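Local coordinates for hypothetical protein BSU32300 (Bacillus subtilis subsp. subtilis str. 168, PDB 1YLM) that probably acts as an RNase, the toxic component of a putative type VII toxin-antitoxin pair, and assembles as a homodimer, at residues Y2-S7 with D58-R63; A21-Q26 with L114-Q119. All coordinates share one frame; numbering follows the deposited sequence.

Contact 1. Residues Y2-S7 with D58-R63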
loop_
_atom_site.group_PDB
_atom_site.type_symbol
_atom_site.label_atom_id
_atom_site.label_comp_id
_atom_site.label_asym_id
_atom_site.label_seq_id
_atom_site.Cartn_x
_atom_site.Cartn_y
_atom_site.Cartn_z
ATOM N N TYR A 2 24.954 18.506 -9.330
ATOM C CA TYR A 2 23.911 17.566 -8.918
ATOM C C TYR A 2 23.517 17.806 -7.471
ATOM O O TYR A 2 24.377 17.845 -6.584
ATOM C CB TYR A 2 24.396 16.128 -9.031
ATOM C CG TYR A 2 24.836 15.722 -10.403
ATOM C CD1 TYR A 2 23.987 15.867 -11.504
ATOM C CD2 TYR A 2 26.086 15.153 -10.601
ATOM C CE1 TYR A 2 24.391 15.486 -12.784
ATOM C CE2 TYR A 2 26.500 14.751 -11.877
ATOM C CZ TYR A 2 25.653 14.933 -12.959
ATOM O OH TYR A 2 26.052 14.537 -14.223
ATOM N N PHE A 3 22.220 17.960 -7.260
ATOM C CA PHE A 3 21.641 18.054 -5.927
ATOM C C PHE A 3 20.796 16.800 -5.720
ATOM O O PHE A 3 19.674 16.679 -6.230
ATOM C CB PHE A 3 20.814 19.331 -5.769
ATOM C CG PHE A 3 21.609 20.599 -6.019
ATOM C CD1 PHE A 3 21.737 21.113 -7.312
ATOM C CD2 PHE A 3 22.244 21.264 -4.967
ATOM C CE1 PHE A 3 22.480 22.283 -7.557
ATOM C CE2 PHE A 3 22.995 22.434 -5.199
ATOM C CZ PHE A 3 23.111 22.937 -6.504
ATOM N N VAL A 4 21.376 15.862 -4.989
ATOM C CA VAL A 4 20.808 14.540 -4.805
ATOM C C VAL A 4 20.313 14.423 -3.365
ATOM O O VAL A 4 21.038 14.776 -2.430
ATOM C CB VAL A 4 21.864 13.437 -5.146
ATOM C CG1 VAL A 4 21.268 12.020 -5.042
ATOM C CG2 VAL A 4 22.438 13.659 -6.558
ATOM N N ASP A 5 19.085 13.932 -3.183
ATOM C CA ASP A 5 18.542 13.740 -1.834
ATOM C C ASP A 5 19.146 12.485 -1.191
ATOM O O ASP A 5 18.495 11.452 -0.996
ATOM C CB ASP A 5 17.018 13.726 -1.826
ATOM C CG ASP A 5 16.436 13.916 -0.413
ATOM O OD1 ASP A 5 17.165 13.780 0.611
ATOM O OD2 ASP A 5 15.230 14.189 -0.335
ATOM N N ARG A 6 20.425 12.586 -0.880
ATOM C CA ARG A 6 21.194 11.417 -0.519
ATOM C C ARG A 6 20.747 10.823 0.812
ATOM O O ARG A 6 20.752 9.599 0.973
ATOM C CB ARG A 6 22.695 11.759 -0.476
ATOM C CG ARG A 6 23.584 10.515 -0.374
ATOM C CD ARG A 6 25.085 10.871 -0.505
ATOM N NE ARG A 6 25.893 9.655 -0.542
ATOM C CZ ARG A 6 27.157 9.593 -0.956
ATOM N NH1 ARG A 6 27.793 10.690 -1.371
ATOM N NH2 ARG A 6 27.789 8.427 -0.955
ATOM N N SER A 7 20.392 11.687 1.755
ATOM C CA SER A 7 19.813 11.255 3.049
ATOM C C SER A 7 18.561 10.372 2.859
ATOM O O SER A 7 18.466 9.290 3.434
ATOM C CB SER A 7 19.421 12.478 3.884
ATOM O OG SER A 7 20.572 13.203 4.236
ATOM N N ASP A 58 15.806 12.376 -10.629
ATOM C CA ASP A 58 15.656 13.804 -10.339
ATOM C C ASP A 58 16.994 14.450 -9.962
ATOM O O ASP A 58 17.340 15.511 -10.496
ATOM C CB ASP A 58 14.636 14.049 -9.225
ATOM C CG ASP A 58 13.211 13.657 -9.625
ATOM O OD1 ASP A 58 12.940 13.372 -10.822
ATOM O OD2 ASP A 58 12.354 13.624 -8.721
ATOM N N GLY A 59 17.742 13.814 -9.063
ATOM C CA GLY A 59 19.029 14.356 -8.590
ATOM C C GLY A 59 20.112 14.438 -9.663
ATOM O O GLY A 59 20.883 15.419 -9.713
ATOM N N PHE A 60 20.181 13.408 -10.518
ATOM C CA PHE A 60 21.232 13.297 -11.539
ATOM C C PHE A 60 20.799 13.740 -12.932
ATOM O O PHE A 60 21.493 13.446 -13.883
ATOM C CB PHE A 60 21.798 11.877 -11.607
ATOM C CG PHE A 60 22.681 11.524 -10.432
ATOM C CD1 PHE A 60 22.222 10.652 -9.452
ATOM C CD2 PHE A 60 23.965 12.074 -10.310
ATOM C CE1 PHE A 60 23.013 10.315 -8.363
ATOM C CE2 PHE A 60 24.779 11.756 -9.219
ATOM C CZ PHE A 60 24.310 10.863 -8.244
ATOM N N ILE A 61 19.679 14.456 -13.028
ATOM C CA ILE A 61 19.163 14.981 -14.320
ATOM C C ILE A 61 19.132 13.892 -15.379
ATOM O O ILE A 61 19.648 14.064 -16.492
ATOM C CB ILE A 61 19.995 16.188 -14.884
ATOM C CG1 ILE A 61 20.578 17.019 -13.751
ATOM C CG2 ILE A 61 19.129 17.041 -15.848
ATOM C CD1 ILE A 61 21.479 18.163 -14.228
HETATM N N MSE A 62 18.534 12.760 -15.022
HETATM C CA MSE A 62 18.333 11.686 -15.981
HETATM C C MSE A 62 17.042 11.956 -16.742
HETATM O O MSE A 62 16.250 12.829 -16.362
HETATM C CB MSE A 62 18.260 10.334 -15.257
HETATM C CG MSE A 62 19.522 9.967 -14.466
HETATM SE SE MSE A 62 19.388 8.387 -13.538
HETATM C CE MSE A 62 21.009 8.286 -12.849
ATOM N N ARG A 63 16.810 11.187 -17.799
ATOM C CA ARG A 63 15.563 11.303 -18.553
ATOM C C ARG A 63 14.373 11.188 -17.610
ATOM O O ARG A 63 14.376 10.375 -16.681
ATOM C CB ARG A 63 15.488 10.225 -19.641
ATOM C CG ARG A 63 14.195 10.234 -20.430
ATOM C CD ARG A 63 14.338 9.384 -21.670
ATOM N NE ARG A 63 13.241 9.643 -22.602
ATOM C CZ ARG A 63 13.263 10.556 -23.572
ATOM N NH1 ARG A 63 14.339 11.321 -23.761
ATOM N NH2 ARG A 63 12.201 10.704 -24.361
HETATM O O HOH W 1 20.459 17.897 -9.409
#
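The extended lead-in to helix 6-23 passes the C-terminal end of helix 32-59 closely at V4 and G59, whose CA atoms lie 4.2 Å apart, and G59 CA makes a CA-H...O contact with F3 O. A water ties the same backbones together, accepting from F3 N at 2.8 Å and donating to G59 O. F60, next to G59, offers its ring to both Y2 and V4, by different parts. Its edge meets the face of the Y2 ring in a T-shaped pair, centroids 5.1 Å apart and planes at 62°, with F60 CD2 over the centre of the tyrosine. In this helical protein the N-terminal lead-in pairs with the C-terminal tail through backbone hydrogen bonds of V4 with A142. Y132 of helix 119-137 gives F60 a second edge-to-face partner. V4 CG2 sits over a face of F60 as a CH-pi contact, 3.9 Å from the ring centroid and shifted toward the rim. With V4 CG1 anti to the backbone N (chi1 -177°), CG2 is the methyl left beside that N, where it meets F60 CZ and CE1. Y2 CE1 comes 4.2 Å from I61 CD1.

Contact 2. Residues A21-Q26 with L114-Q119; sequences ALFDSQ and LIKAHQ
F23, on the last turn of helix 6-23, meets I115 of helix 108-117 and Q119, the first residue of helix 119-137. CB starts out toward them, and CG stands anti to the backbone N (chi1 174°), which carries the ring out from its own helix. CG and CD1 each have I115 CG2 as their neighbour. CD2 meets this methyl and, less closely, Q119 OE1, and CE1 touches I115 CG2 and CB. CE2 is shared more widely: it meets I115 CG2, is brushed by K116 CD, and F23 CE2 comes 3.4 Å from Q119 OE1. At the tip, F23 CZ is 3.4 Å from I115 CG2. The methyl is thus centred over one face of the ring, 3.4 Å from its centroid and 12° off the normal, a close CH-pi contact.

The setting is a bundle of helices: L38 of helix 32-59 touches both F23 and I115, and L92 of helix 83-93 also packs on I115, whose side chain is about 12 Å from that of R96, the probable active-site arginine of this HepT-family protein.

Beyond the apolar pair lies a polar fringe. The amide of Q119 is at the edge of the F23 ring, its plane steeply inclined to that of the ring, and Q119 NE2 donates to D24 OD1 at 2.8 Å with an N-H...O angle of 160°. The bond lies in the amide plane but reaches the carboxylate oxygen from above the carboxylate plane. K116, its chain bent at chi2, passes its aliphatic part by the ring and brings K116 NZ to 3.7 Å from the same D24 OD1, a long salt bridge.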
loop_
_atom_site.group_PDB
_atom_site.type_symbol
_atom_site.label_atom_id
_atom_site.label_comp_id
_atom_site.label_asym_id
_atom_site.label_seq_id
_atom_site.Cartn_x
_atom_site.Cartn_y
_atom_site.Cartn_z
ATOM N N ALA A 21 15.844 -8.710 4.467
ATOM C CA ALA A 21 16.322 -9.613 5.532
ATOM C C ALA A 21 15.158 -10.379 6.164
ATOM O O ALA A 21 15.266 -11.577 6.429
ATOM C CB ALA A 21 17.083 -8.851 6.581
ATOM N N LEU A 22 14.041 -9.690 6.369
ATOM C CA LEU A 22 12.856 -10.299 6.961
ATOM C C LEU A 22 12.268 -11.322 6.002
ATOM O O LEU A 22 11.857 -12.409 6.426
ATOM C CB LEU A 22 11.826 -9.231 7.343
ATOM C CG LEU A 22 12.216 -8.339 8.524
ATOM C CD1 LEU A 22 11.158 -7.278 8.800
ATOM C CD2 LEU A 22 12.472 -9.183 9.787
ATOM N N PHE A 23 12.279 -11.000 4.707
ATOM C CA PHE A 23 11.823 -11.944 3.686
ATOM C C PHE A 23 12.670 -13.207 3.739
ATOM O O PHE A 23 12.160 -14.316 3.610
ATOM C CB PHE A 23 11.884 -11.342 2.275
ATOM C CG PHE A 23 11.552 -12.333 1.193
ATOM C CD1 PHE A 23 10.232 -12.710 0.969
ATOM C CD2 PHE A 23 12.560 -12.925 0.435
ATOM C CE1 PHE A 23 9.911 -13.652 -0.021
ATOM C CE2 PHE A 23 12.253 -13.863 -0.560
ATOM C CZ PHE A 23 10.922 -14.224 -0.786
ATOM N N ASP A 24 13.966 -13.039 3.944
ATOM C CA ASP A 24 14.867 -14.174 3.919
ATOM C C ASP A 24 14.829 -14.972 5.235
ATOM O O ASP A 24 15.575 -15.926 5.389
ATOM C CB ASP A 24 16.283 -13.701 3.568
ATOM C CG ASP A 24 17.179 -14.830 3.113
ATOM O OD1 ASP A 24 16.838 -15.530 2.128
ATOM O OD2 ASP A 24 18.230 -15.015 3.755
ATOM N N SER A 25 13.917 -14.603 6.142
ATOM C CA SER A 25 13.800 -15.191 7.487
ATOM C C SER A 25 12.938 -16.458 7.547
ATOM O O SER A 25 12.187 -16.763 6.610
ATOM C CB SER A 25 13.229 -14.155 8.474
ATOM O OG SER A 25 11.805 -14.057 8.378
ATOM N N GLN A 26 13.023 -17.171 8.672
ATOM C CA GLN A 26 12.275 -18.433 8.856
ATOM C C GLN A 26 10.837 -18.207 9.370
ATOM O O GLN A 26 10.556 -18.404 10.554
ATOM C CB GLN A 26 13.045 -19.406 9.771
ATOM C CG GLN A 26 14.513 -19.038 9.994
ATOM C CD GLN A 26 15.475 -20.201 9.798
ATOM O OE1 GLN A 26 15.733 -20.626 8.669
ATOM N NE2 GLN A 26 16.038 -20.700 10.899
ATOM N N LEU A 114 7.694 -14.773 -6.849
ATOM C CA LEU A 114 8.227 -13.624 -7.567
ATOM C C LEU A 114 9.461 -13.023 -6.897
ATOM O O LEU A 114 10.514 -12.843 -7.542
ATOM C CB LEU A 114 7.109 -12.584 -7.734
ATOM C CG LEU A 114 7.239 -11.501 -8.780
ATOM C CD1 LEU A 114 7.536 -12.091 -10.155
ATOM C CD2 LEU A 114 5.947 -10.661 -8.769
ATOM N N ILE A 115 9.347 -12.747 -5.600
ATOM C CA ILE A 115 10.444 -12.192 -4.827
ATOM C C ILE A 115 11.624 -13.171 -4.784
ATOM O O ILE A 115 12.773 -12.770 -4.990
ATOM C CB ILE A 115 9.977 -11.817 -3.390
ATOM C CG1 ILE A 115 8.822 -10.797 -3.458
ATOM C CG2 ILE A 115 11.141 -11.280 -2.556
ATOM C CD1 ILE A 115 8.183 -10.457 -2.115
ATOM N N LYS A 116 11.328 -14.450 -4.546
ATOM C CA LYS A 116 12.379 -15.470 -4.479
ATOM C C LYS A 116 13.153 -15.546 -5.784
ATOM O O LYS A 116 14.391 -15.559 -5.781
ATOM C CB LYS A 116 11.827 -16.854 -4.085
ATOM C CG LYS A 116 12.880 -17.735 -3.393
ATOM C CD LYS A 116 13.027 -17.309 -1.922
ATOM C CE LYS A 116 14.297 -17.810 -1.265
ATOM N NZ LYS A 116 14.331 -17.384 0.174
ATOM N N ALA A 117 12.421 -15.541 -6.894
ATOM C CA ALA A 117 13.008 -15.644 -8.230
ATOM C C ALA A 117 13.992 -14.510 -8.528
ATOM O O ALA A 117 14.915 -14.683 -9.317
ATOM C CB ALA A 117 11.916 -15.672 -9.276
ATOM N N HIS A 118 13.770 -13.346 -7.923
ATOM C CA HIS A 118 14.601 -12.167 -8.199
ATOM C C HIS A 118 15.354 -11.697 -6.969
ATOM O O HIS A 118 15.736 -10.537 -6.879
ATOM C CB HIS A 118 13.739 -11.054 -8.815
ATOM C CG HIS A 118 12.928 -11.519 -9.991
ATOM N ND1 HIS A 118 13.504 -12.098 -11.104
ATOM C CD2 HIS A 118 11.592 -11.541 -10.208
ATOM C CE1 HIS A 118 12.559 -12.426 -11.970
ATOM N NE2 HIS A 118 11.388 -12.103 -11.449
ATOM N N GLN A 119 15.598 -12.610 -6.029
ATOM C CA GLN A 119 16.179 -12.224 -4.755
ATOM C C GLN A 119 17.605 -11.673 -4.910
ATOM O O GLN A 119 17.960 -10.692 -4.261
ATOM C CB GLN A 119 16.115 -13.380 -3.748
ATOM C CG GLN A 119 16.442 -12.948 -2.320
ATOM C CD GLN A 119 16.136 -14.005 -1.290
ATOM O OE1 GLN A 119 15.330 -14.897 -1.525
ATOM N NE2 GLN A 119 16.775 -13.903 -0.131
#

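Overall arrangement
From the N terminus, the chain runs through 2-7 into helix 6-23, whose far end supplies 21-26, so this helix takes part in both contacts. Helix 32-59 then leads back to 58-63, where contact 1 closes a loop of 50 residues, mostly helical. The chain continues through helices 71-77, 83-93 and 96-100 to helix 108-117, and contact 2 closes a longer loop of 87 residues at 114-119. Because their segments alternate, the loops cross rather than nest. The contacts lie on opposite sides of the chain's centre, their centres about 29 Å apart: contact 1 joins the N-terminal lead-in to the end of helix 32-59, contact 2 helix 6-23 to the junction of helices 108-117 and 119-137.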